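Local coordinates for response regulator (Helicobacter pylori, PDB 2PLN), which probably acts as a two-component response regulator that controls transcription by binding DNA, its N-terminal receiver domain being the part present here, at residues M44-E49 with D59-D64; V66-S69 with S75-S78; A109-A114 with V124-A129. All coordinates share one frame; numbering follows the deposited sequence.

Overall arrangement
From the N terminus, the chain forms strand 20-24 and helix 28-40, then enters contact 1, which closes a loop around helix 51-60 by joining strand 44-48 to the segment just after that helix. The chain runs straight on into strand 65-68, and contact 2 closes the short loop to helix 73-83. After strand 88-93 and helix 98-106, contact 3 ties the far edge strand 111-114 to the terminal helix 120-130. The three loops follow in series, neither nested nor crossed, along one parallel sheet of order 2-1-3-4-5. Contacts 1 and 3 lie on opposite sides of the chain's centre; contacts 2 and 3 touch, M67 SE standing 4.1 Å from I113 CD1.

Contact 1: M44-E49 with D59-D64; sequences MADVTE and DIRNYD
The phenol ring of Y63 and the guanidinium of R61 both meet D46 at their edges, and the same carboxylate oxygen, OD2, lies near the plane of each. Y63 OH donates to D46 OD2 at 2.7 Å, meeting the anti lone pair of OD2, the one turned away from OD1. The carboxylate stands upright against the ring, the two planes 90° apart, and OD2 also comes within 3.3 Å of Y63 CE1, so it sits against one corner of the ring rather than over its face. R61 reaches the same oxygen through NH1 at 3.1 Å; this salt bridge is a weak, bent hydrogen bond, with an N-H...O angle of 133°. The R61 chain is extended from CG to NE, which carries its NH1 across to the strand. In D46, chi1 of -63° places CG anti to the carbonyl carbon and beside the backbone N, which turns the carboxylate toward the two partners. OD2 has a third grip in a salt bridge to R20 of the neighbouring strand 20-24, so two arginines and a phenol gather on one oxygen, which would favour the ionised acid. Y63 is buried, its ring packed against R20 and L22 of that strand and L57 and M58 of helix 51-60. The arrangement pins the chain leaving helix 51-60 to edge strand 44-48, in the connection from strand 44-48 through helix 51-60 to strand 65-68, which passes strand 20-24, in the CheY-like receiver fold.

Contact 2: V66-S69 with S75-S78; sequences VMVS and SFVS
V66 opens the contact by pushing its CG2 methyl toward the edge of the F76 ring, near the ring plane, with CZ 4.2 Å away. The same valine also packs on L22 and I24 of strand 20-24 and on V89 of strand 88-93, in the core beneath helix 73-83. M67, a selenomethionine, turns its side chain away from the helix. Strand 65-68 and helix 73-83 are the first strand and the helix of a beta-alpha-beta unit completed by strand 88-93, a building block of the CheY-like receiver fold, and this contact is one of the places where the helix packs on the sheet. V68 supplies the fuller half of the packing: its CG1 stands oblique to the F76 ring, 3.7 Å from CE1 and 3.8 Å from CD1, while CG2 stays a little farther off, 4.1 Å from CE1. CG1 reaches the ring because chi1 of 53° sets it between the backbone N and the carbonyl carbon. On the helix, F76 holds its CG anti to the backbone N, chi1 167°, which sends the ring down to the strand, where L51, E55 and M58 of helix 51-60 also press on it. Nearest in backbone are V68 and V77, their CA atoms 8.7 Å apart; V77 leans instead on V89 and V91.

Contact 3: A109-A114 with V124-A129; sequences ADDYIA and VARIEA
D111 and R126 form a buried salt bridge between strand 111-114 and helix 120-130, the last strand and helix of the CheY-like receiver fold and part of the face that pairs two subunits in this assembly. R126 NH1 donates to D111 OD2 at 2.8 Å with an N-H...O angle of 159°, entering on the syn lone pair of that oxygen. OD2 lies in the guanidinium plane at its edge, although the carboxylate itself is turned 61° from that plane. R130 NE adds a second salt bridge to OD2. The other oxygen, OD1, takes the backbone N-H of Y112 at 2.8 Å, on its anti side and 19° out of the carboxylate plane, and also pairs with R126 NH1 of the second subunit. R126 is bound just as reciprocally: NH1 bridges to D111 OD1 of the second subunit, and NH2 bridges to E101 OE2 of the second subunit, whose own R126 NH2 bonds to the Y112 carbonyl O of this chain. Both oxygens of D111 and both terminal nitrogens of R126 thus have partners, and D111 and R126 link the strand, its own helix and the neighbouring chain, an arrangement like that of dimers of OmpR/PhoB-type receiver domains. I113 adds an apolar side to the contact, sliding past R126 in the opposite direction, with CG1 3.8 Å from R126 CD. The bend of the R126 chain at chi3 turns the guanidinium toward D111 and leaves its CD against the I113 tip, CD1, at 3.6 Å.

Contact 1: M44-E49 with D59-D64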
loop_
_atom_site.group_PDB
_atom_site.type_symbol
_atom_site.label_atom_id
_atom_site.label_comp_id
_atom_site.label_asym_id
_atom_site.label_seq_id
_atom_site.Cartn_x
_atom_site.Cartn_y
_atom_site.Cartn_z
HETATM N N MSE A 44 -14.881 11.032 -8.392
HETATM C CA MSE A 44 -14.623 12.369 -8.906
HETATM C C MSE A 44 -13.144 12.616 -8.682
HETATM O O MSE A 44 -12.601 12.132 -7.683
HETATM C CB MSE A 44 -15.371 13.427 -8.105
HETATM C CG MSE A 44 -14.947 14.835 -8.518
HETATM SE SE MSE A 44 -16.078 15.309 -10.015
HETATM C CE MSE A 44 -17.567 15.188 -8.736
ATOM N N ALA A 45 -12.478 13.345 -9.583
ATOM C CA ALA A 45 -11.056 13.671 -9.368
ATOM C C ALA A 45 -10.682 15.063 -9.902
ATOM O O ALA A 45 -11.115 15.439 -10.982
ATOM C CB ALA A 45 -10.163 12.613 -10.008
ATOM N N ASP A 46 -9.892 15.811 -9.131
ATOM C CA ASP A 46 -9.319 17.083 -9.585
ATOM C C ASP A 46 -7.841 16.918 -9.765
ATOM O O ASP A 46 -7.168 16.444 -8.845
ATOM C CB ASP A 46 -9.530 18.188 -8.549
ATOM C CG ASP A 46 -10.990 18.501 -8.318
ATOM O OD1 ASP A 46 -11.751 18.430 -9.286
ATOM O OD2 ASP A 46 -11.462 18.797 -7.195
ATOM N N VAL A 47 -7.330 17.355 -10.917
ATOM C CA VAL A 47 -5.892 17.358 -11.169
ATOM C C VAL A 47 -5.360 18.775 -11.012
ATOM O O VAL A 47 -5.948 19.728 -11.523
ATOM C CB VAL A 47 -5.515 16.833 -12.583
ATOM C CG1 VAL A 47 -4.009 16.785 -12.755
ATOM C CG2 VAL A 47 -6.086 15.434 -12.809
ATOM N N THR A 48 -4.264 18.906 -10.278
ATOM C CA THR A 48 -3.521 20.161 -10.248
ATOM C C THR A 48 -2.034 19.905 -10.421
ATOM O O THR A 48 -1.514 18.897 -9.972
ATOM C CB THR A 48 -3.851 21.006 -8.980
ATOM O OG1 THR A 48 -3.086 22.218 -9.022
ATOM C CG2 THR A 48 -3.385 20.314 -7.676
ATOM N N GLU A 49 -1.355 20.814 -11.101
ATOM C CA GLU A 49 0.088 20.731 -11.285
ATOM C C GLU A 49 0.856 21.411 -10.152
ATOM O O GLU A 49 2.109 21.377 -10.100
ATOM C CB GLU A 49 0.430 21.420 -12.618
ATOM C CG GLU A 49 -0.297 22.760 -12.819
ATOM C CD GLU A 49 -1.823 22.624 -13.006
ATOM O OE1 GLU A 49 -2.269 21.890 -13.911
ATOM O OE2 GLU A 49 -2.597 23.247 -12.262
ATOM N N ASP A 59 -8.467 22.774 1.718
ATOM C CA ASP A 59 -9.087 23.606 2.726
ATOM C C ASP A 59 -10.461 24.069 2.315
ATOM O O ASP A 59 -11.250 24.427 3.148
ATOM C CB ASP A 59 -8.204 24.815 3.020
ATOM C CG ASP A 59 -7.044 24.467 3.929
ATOM O OD1 ASP A 59 -7.112 23.441 4.646
ATOM O OD2 ASP A 59 -6.020 25.152 3.978
ATOM N N ILE A 60 -10.720 24.111 1.020
ATOM C CA ILE A 60 -11.998 24.627 0.545
ATOM C C ILE A 60 -12.948 23.574 -0.035
ATOM O O ILE A 60 -14.124 23.870 -0.280
ATOM C CB ILE A 60 -11.803 25.806 -0.433
ATOM C CG1 ILE A 60 -11.032 25.397 -1.689
ATOM C CG2 ILE A 60 -11.093 26.983 0.265
ATOM C CD1 ILE A 60 -11.394 26.195 -2.940
ATOM N N ARG A 61 -12.432 22.384 -0.318
ATOM C CA ARG A 61 -13.237 21.272 -0.824
ATOM C C ARG A 61 -12.941 20.059 0.035
ATOM O O ARG A 61 -11.849 19.935 0.594
ATOM C CB ARG A 61 -12.825 20.907 -2.253
ATOM C CG ARG A 61 -12.933 22.050 -3.227
ATOM C CD ARG A 61 -12.647 21.672 -4.638
ATOM N NE ARG A 61 -12.593 22.867 -5.460
ATOM C CZ ARG A 61 -12.011 22.931 -6.635
ATOM N NH1 ARG A 61 -11.402 21.853 -7.129
ATOM N NH2 ARG A 61 -12.015 24.079 -7.313
ATOM N N ASN A 62 -13.875 19.128 0.090
ATOM C CA ASN A 62 -13.655 17.950 0.899
ATOM C C ASN A 62 -13.220 16.778 0.020
ATOM O O ASN A 62 -14.029 16.248 -0.763
ATOM C CB ASN A 62 -14.925 17.620 1.677
ATOM C CG ASN A 62 -15.213 18.639 2.789
ATOM O OD1 ASN A 62 -14.287 19.137 3.468
ATOM N ND2 ASN A 62 -16.490 18.949 2.979
ATOM N N TYR A 63 -11.943 16.419 0.121
ATOM C CA TYR A 63 -11.397 15.232 -0.549
ATOM C C TYR A 63 -11.293 14.045 0.405
ATOM O O TYR A 63 -11.039 14.221 1.610
ATOM C CB TYR A 63 -10.003 15.529 -1.085
ATOM C CG TYR A 63 -9.995 16.566 -2.159
ATOM C CD1 TYR A 63 -10.340 16.235 -3.467
ATOM C CD2 TYR A 63 -9.652 17.894 -1.873
ATOM C CE1 TYR A 63 -10.318 17.201 -4.486
ATOM C CE2 TYR A 63 -9.647 18.855 -2.878
ATOM C CZ TYR A 63 -9.993 18.503 -4.159
ATOM O OH TYR A 63 -9.956 19.458 -5.110
ATOM N N ASP A 64 -11.417 12.842 -0.148
ATOM C CA ASP A 64 -11.280 11.602 0.626
ATOM C C ASP A 64 -9.851 11.083 0.538
ATOM O O ASP A 64 -9.397 10.361 1.418
ATOM C CB ASP A 64 -12.264 10.573 0.072
ATOM C CG ASP A 64 -13.706 11.069 0.156
ATOM O OD1 ASP A 64 -14.281 11.019 1.269
ATOM O OD2 ASP A 64 -14.331 11.542 -0.810
#

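Contact 2: V66-S69 with S75-S78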
loop_
_atom_site.group_PDB
_atom_site.type_symbol
_atom_site.label_atom_id
_atom_site.label_comp_id
_atom_site.label_asym_id
_atom_site.label_seq_id
_atom_site.Cartn_x
_atom_site.Cartn_y
_atom_site.Cartn_z
ATOM N N VAL A 66 -5.717 12.064 -1.415
ATOM C CA VAL A 66 -4.825 12.893 -2.255
ATOM C C VAL A 66 -3.663 12.016 -2.640
ATOM O O VAL A 66 -3.128 11.269 -1.802
ATOM C CB VAL A 66 -4.285 14.201 -1.547
ATOM C CG1 VAL A 66 -3.602 13.914 -0.184
ATOM C CG2 VAL A 66 -3.347 15.004 -2.488
HETATM N N MSE A 67 -3.289 12.089 -3.917
HETATM C CA MSE A 67 -2.043 11.503 -4.363
HETATM C C MSE A 67 -1.118 12.604 -4.843
HETATM O O MSE A 67 -1.502 13.439 -5.669
HETATM C CB MSE A 67 -2.254 10.479 -5.479
HETATM C CG MSE A 67 -0.959 9.716 -5.751
HETATM SE SE MSE A 67 -1.181 8.107 -6.784
HETATM C CE MSE A 67 -2.092 8.853 -8.309
ATOM N N VAL A 68 0.095 12.627 -4.313
ATOM C CA VAL A 68 1.009 13.736 -4.587
ATOM C C VAL A 68 2.322 13.205 -5.141
ATOM O O VAL A 68 2.907 12.273 -4.585
ATOM C CB VAL A 68 1.229 14.633 -3.331
ATOM C CG1 VAL A 68 1.658 13.823 -2.075
ATOM C CG2 VAL A 68 2.235 15.752 -3.602
ATOM N N SER A 69 2.730 13.779 -6.266
ATOM C CA SER A 69 4.077 13.624 -6.835
ATOM C C SER A 69 4.614 15.014 -6.911
ATOM O O SER A 69 4.093 15.840 -7.664
ATOM C CB SER A 69 4.036 13.082 -8.258
ATOM O OG SER A 69 3.186 11.979 -8.351
ATOM N N SER A 75 7.136 17.071 3.405
ATOM C CA SER A 75 6.654 18.074 4.377
ATOM C C SER A 75 5.153 18.253 4.231
ATOM O O SER A 75 4.431 18.395 5.205
ATOM C CB SER A 75 7.384 19.411 4.241
ATOM O OG SER A 75 7.209 19.934 2.939
ATOM N N PHE A 76 4.687 18.235 2.984
ATOM C CA PHE A 76 3.255 18.319 2.689
ATOM C C PHE A 76 2.484 17.176 3.357
ATOM O O PHE A 76 1.384 17.378 3.891
ATOM C CB PHE A 76 3.103 18.313 1.176
ATOM C CG PHE A 76 1.708 18.089 0.678
ATOM C CD1 PHE A 76 1.287 16.811 0.284
ATOM C CD2 PHE A 76 0.826 19.161 0.544
ATOM C CE1 PHE A 76 0.027 16.603 -0.218
ATOM C CE2 PHE A 76 -0.441 18.962 0.040
ATOM C CZ PHE A 76 -0.850 17.674 -0.341
ATOM N N VAL A 77 3.069 15.967 3.329
ATOM C CA VAL A 77 2.403 14.794 3.912
ATOM C C VAL A 77 2.121 15.084 5.393
ATOM O O VAL A 77 1.003 14.919 5.867
ATOM C CB VAL A 77 3.223 13.504 3.716
ATOM C CG1 VAL A 77 2.702 12.375 4.569
ATOM C CG2 VAL A 77 3.209 13.086 2.224
ATOM N N SER A 78 3.156 15.505 6.108
ATOM C CA SER A 78 3.004 15.820 7.517
ATOM C C SER A 78 1.986 16.955 7.772
ATOM O O SER A 78 1.198 16.863 8.689
ATOM C CB SER A 78 4.364 16.167 8.128
ATOM O OG SER A 78 4.197 16.348 9.515
#

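Contact 3: A109-A114 with V124-A129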
loop_
_atom_site.group_PDB
_atom_site.type_symbol
_atom_site.label_atom_id
_atom_site.label_comp_id
_atom_site.label_asym_id
_atom_site.label_seq_id
_atom_site.Cartn_x
_atom_site.Cartn_y
_atom_site.Cartn_z
ATOM N N ALA A 109 2.282 8.728 5.558
ATOM C CA ALA A 109 1.680 8.392 4.240
ATOM C C ALA A 109 1.038 7.007 4.284
ATOM O O ALA A 109 1.521 6.120 4.946
ATOM C CB ALA A 109 2.733 8.457 3.123
ATOM N N ASP A 110 -0.061 6.838 3.561
ATOM C CA ASP A 110 -0.760 5.571 3.510
ATOM C C ASP A 110 -0.169 4.665 2.442
ATOM O O ASP A 110 -0.368 3.441 2.476
ATOM C CB ASP A 110 -2.245 5.832 3.259
ATOM C CG ASP A 110 -2.885 6.555 4.405
ATOM O OD1 ASP A 110 -3.032 5.911 5.469
ATOM O OD2 ASP A 110 -3.218 7.750 4.354
ATOM N N ASP A 111 0.554 5.255 1.485
ATOM C CA ASP A 111 1.239 4.437 0.527
ATOM C C ASP A 111 2.374 5.216 -0.106
ATOM O O ASP A 111 2.441 6.459 -0.019
ATOM C CB ASP A 111 0.238 3.957 -0.543
ATOM C CG ASP A 111 0.556 2.557 -1.079
ATOM O OD1 ASP A 111 1.751 2.133 -1.058
ATOM O OD2 ASP A 111 -0.342 1.835 -1.563
ATOM N N TYR A 112 3.273 4.471 -0.731
ATOM C CA TYR A 112 4.390 5.018 -1.485
ATOM C C TYR A 112 4.476 4.225 -2.789
ATOM O O TYR A 112 4.606 2.986 -2.777
ATOM C CB TYR A 112 5.676 4.886 -0.667
ATOM C CG TYR A 112 6.900 5.494 -1.325
ATOM C CD1 TYR A 112 7.819 4.691 -1.983
ATOM C CD2 TYR A 112 7.150 6.885 -1.280
ATOM C CE1 TYR A 112 8.980 5.252 -2.587
ATOM C CE2 TYR A 112 8.310 7.438 -1.879
ATOM C CZ TYR A 112 9.202 6.619 -2.531
ATOM O OH TYR A 112 10.348 7.177 -3.151
ATOM N N ILE A 113 4.391 4.926 -3.919
ATOM C CA ILE A 113 4.168 4.242 -5.185
ATOM C C ILE A 113 5.246 4.739 -6.143
ATOM O O ILE A 113 5.401 5.936 -6.324
ATOM C CB ILE A 113 2.743 4.564 -5.726
ATOM C CG1 ILE A 113 1.660 4.121 -4.726
ATOM C CG2 ILE A 113 2.503 3.963 -7.150
ATOM C CD1 ILE A 113 0.356 4.812 -4.950
ATOM N N ALA A 114 6.025 3.830 -6.719
ATOM C CA ALA A 114 7.020 4.241 -7.710
ATOM C C ALA A 114 6.337 4.592 -9.025
ATOM O O ALA A 114 5.377 3.930 -9.435
ATOM C CB ALA A 114 8.035 3.132 -7.949
ATOM N N VAL A 124 -5.633 2.468 -10.101
ATOM C CA VAL A 124 -7.011 2.665 -9.657
ATOM C C VAL A 124 -7.478 1.625 -8.636
ATOM O O VAL A 124 -8.153 1.965 -7.646
ATOM C CB VAL A 124 -7.979 2.795 -10.875
ATOM C CG1 VAL A 124 -9.420 2.735 -10.439
ATOM C CG2 VAL A 124 -7.639 4.093 -11.677
ATOM N N ALA A 125 -7.133 0.361 -8.870
ATOM C CA ALA A 125 -7.443 -0.705 -7.933
ATOM C C ALA A 125 -6.791 -0.432 -6.550
ATOM O O ALA A 125 -7.392 -0.672 -5.497
ATOM C CB ALA A 125 -6.969 -2.047 -8.500
ATOM N N ARG A 126 -5.565 0.070 -6.566
ATOM C CA ARG A 126 -4.848 0.405 -5.316
ATOM C C ARG A 126 -5.571 1.562 -4.601
ATOM O O ARG A 126 -5.770 1.509 -3.400
ATOM C CB ARG A 126 -3.411 0.817 -5.623
ATOM C CG ARG A 126 -2.542 1.297 -4.402
ATOM C CD ARG A 126 -1.093 1.525 -4.774
ATOM N NE ARG A 126 -0.486 0.279 -5.248
ATOM C CZ ARG A 126 0.127 -0.618 -4.461
ATOM N NH1 ARG A 126 0.271 -0.366 -3.154
ATOM N NH2 ARG A 126 0.602 -1.768 -4.990
ATOM N N ILE A 127 -5.929 2.605 -5.359
ATOM C CA ILE A 127 -6.643 3.758 -4.782
ATOM C C ILE A 127 -7.964 3.308 -4.197
ATOM O O ILE A 127 -8.299 3.686 -3.074
ATOM C CB ILE A 127 -6.817 4.878 -5.824
ATOM C CG1 ILE A 127 -5.444 5.439 -6.174
ATOM C CG2 ILE A 127 -7.727 6.007 -5.296
ATOM C CD1 ILE A 127 -5.442 6.398 -7.378
ATOM N N GLU A 128 -8.692 2.483 -4.952
ATOM C CA GLU A 128 -9.908 1.851 -4.447
ATOM C C GLU A 128 -9.705 1.166 -3.104
ATOM O O GLU A 128 -10.488 1.378 -2.176
ATOM C CB GLU A 128 -10.392 0.782 -5.415
ATOM C CG GLU A 128 -11.379 1.265 -6.421
ATOM C CD GLU A 128 -11.959 0.089 -7.176
ATOM O OE1 GLU A 128 -13.140 0.142 -7.463
ATOM O OE2 GLU A 128 -11.238 -0.904 -7.436
ATOM N N ALA A 129 -8.658 0.337 -3.020
ATOM C CA ALA A 129 -8.330 -0.391 -1.791
ATOM C C ALA A 129 -7.986 0.561 -0.643
ATOM O O ALA A 129 -8.346 0.319 0.501
ATOM C CB ALA A 129 -7.163 -1.372 -2.021
#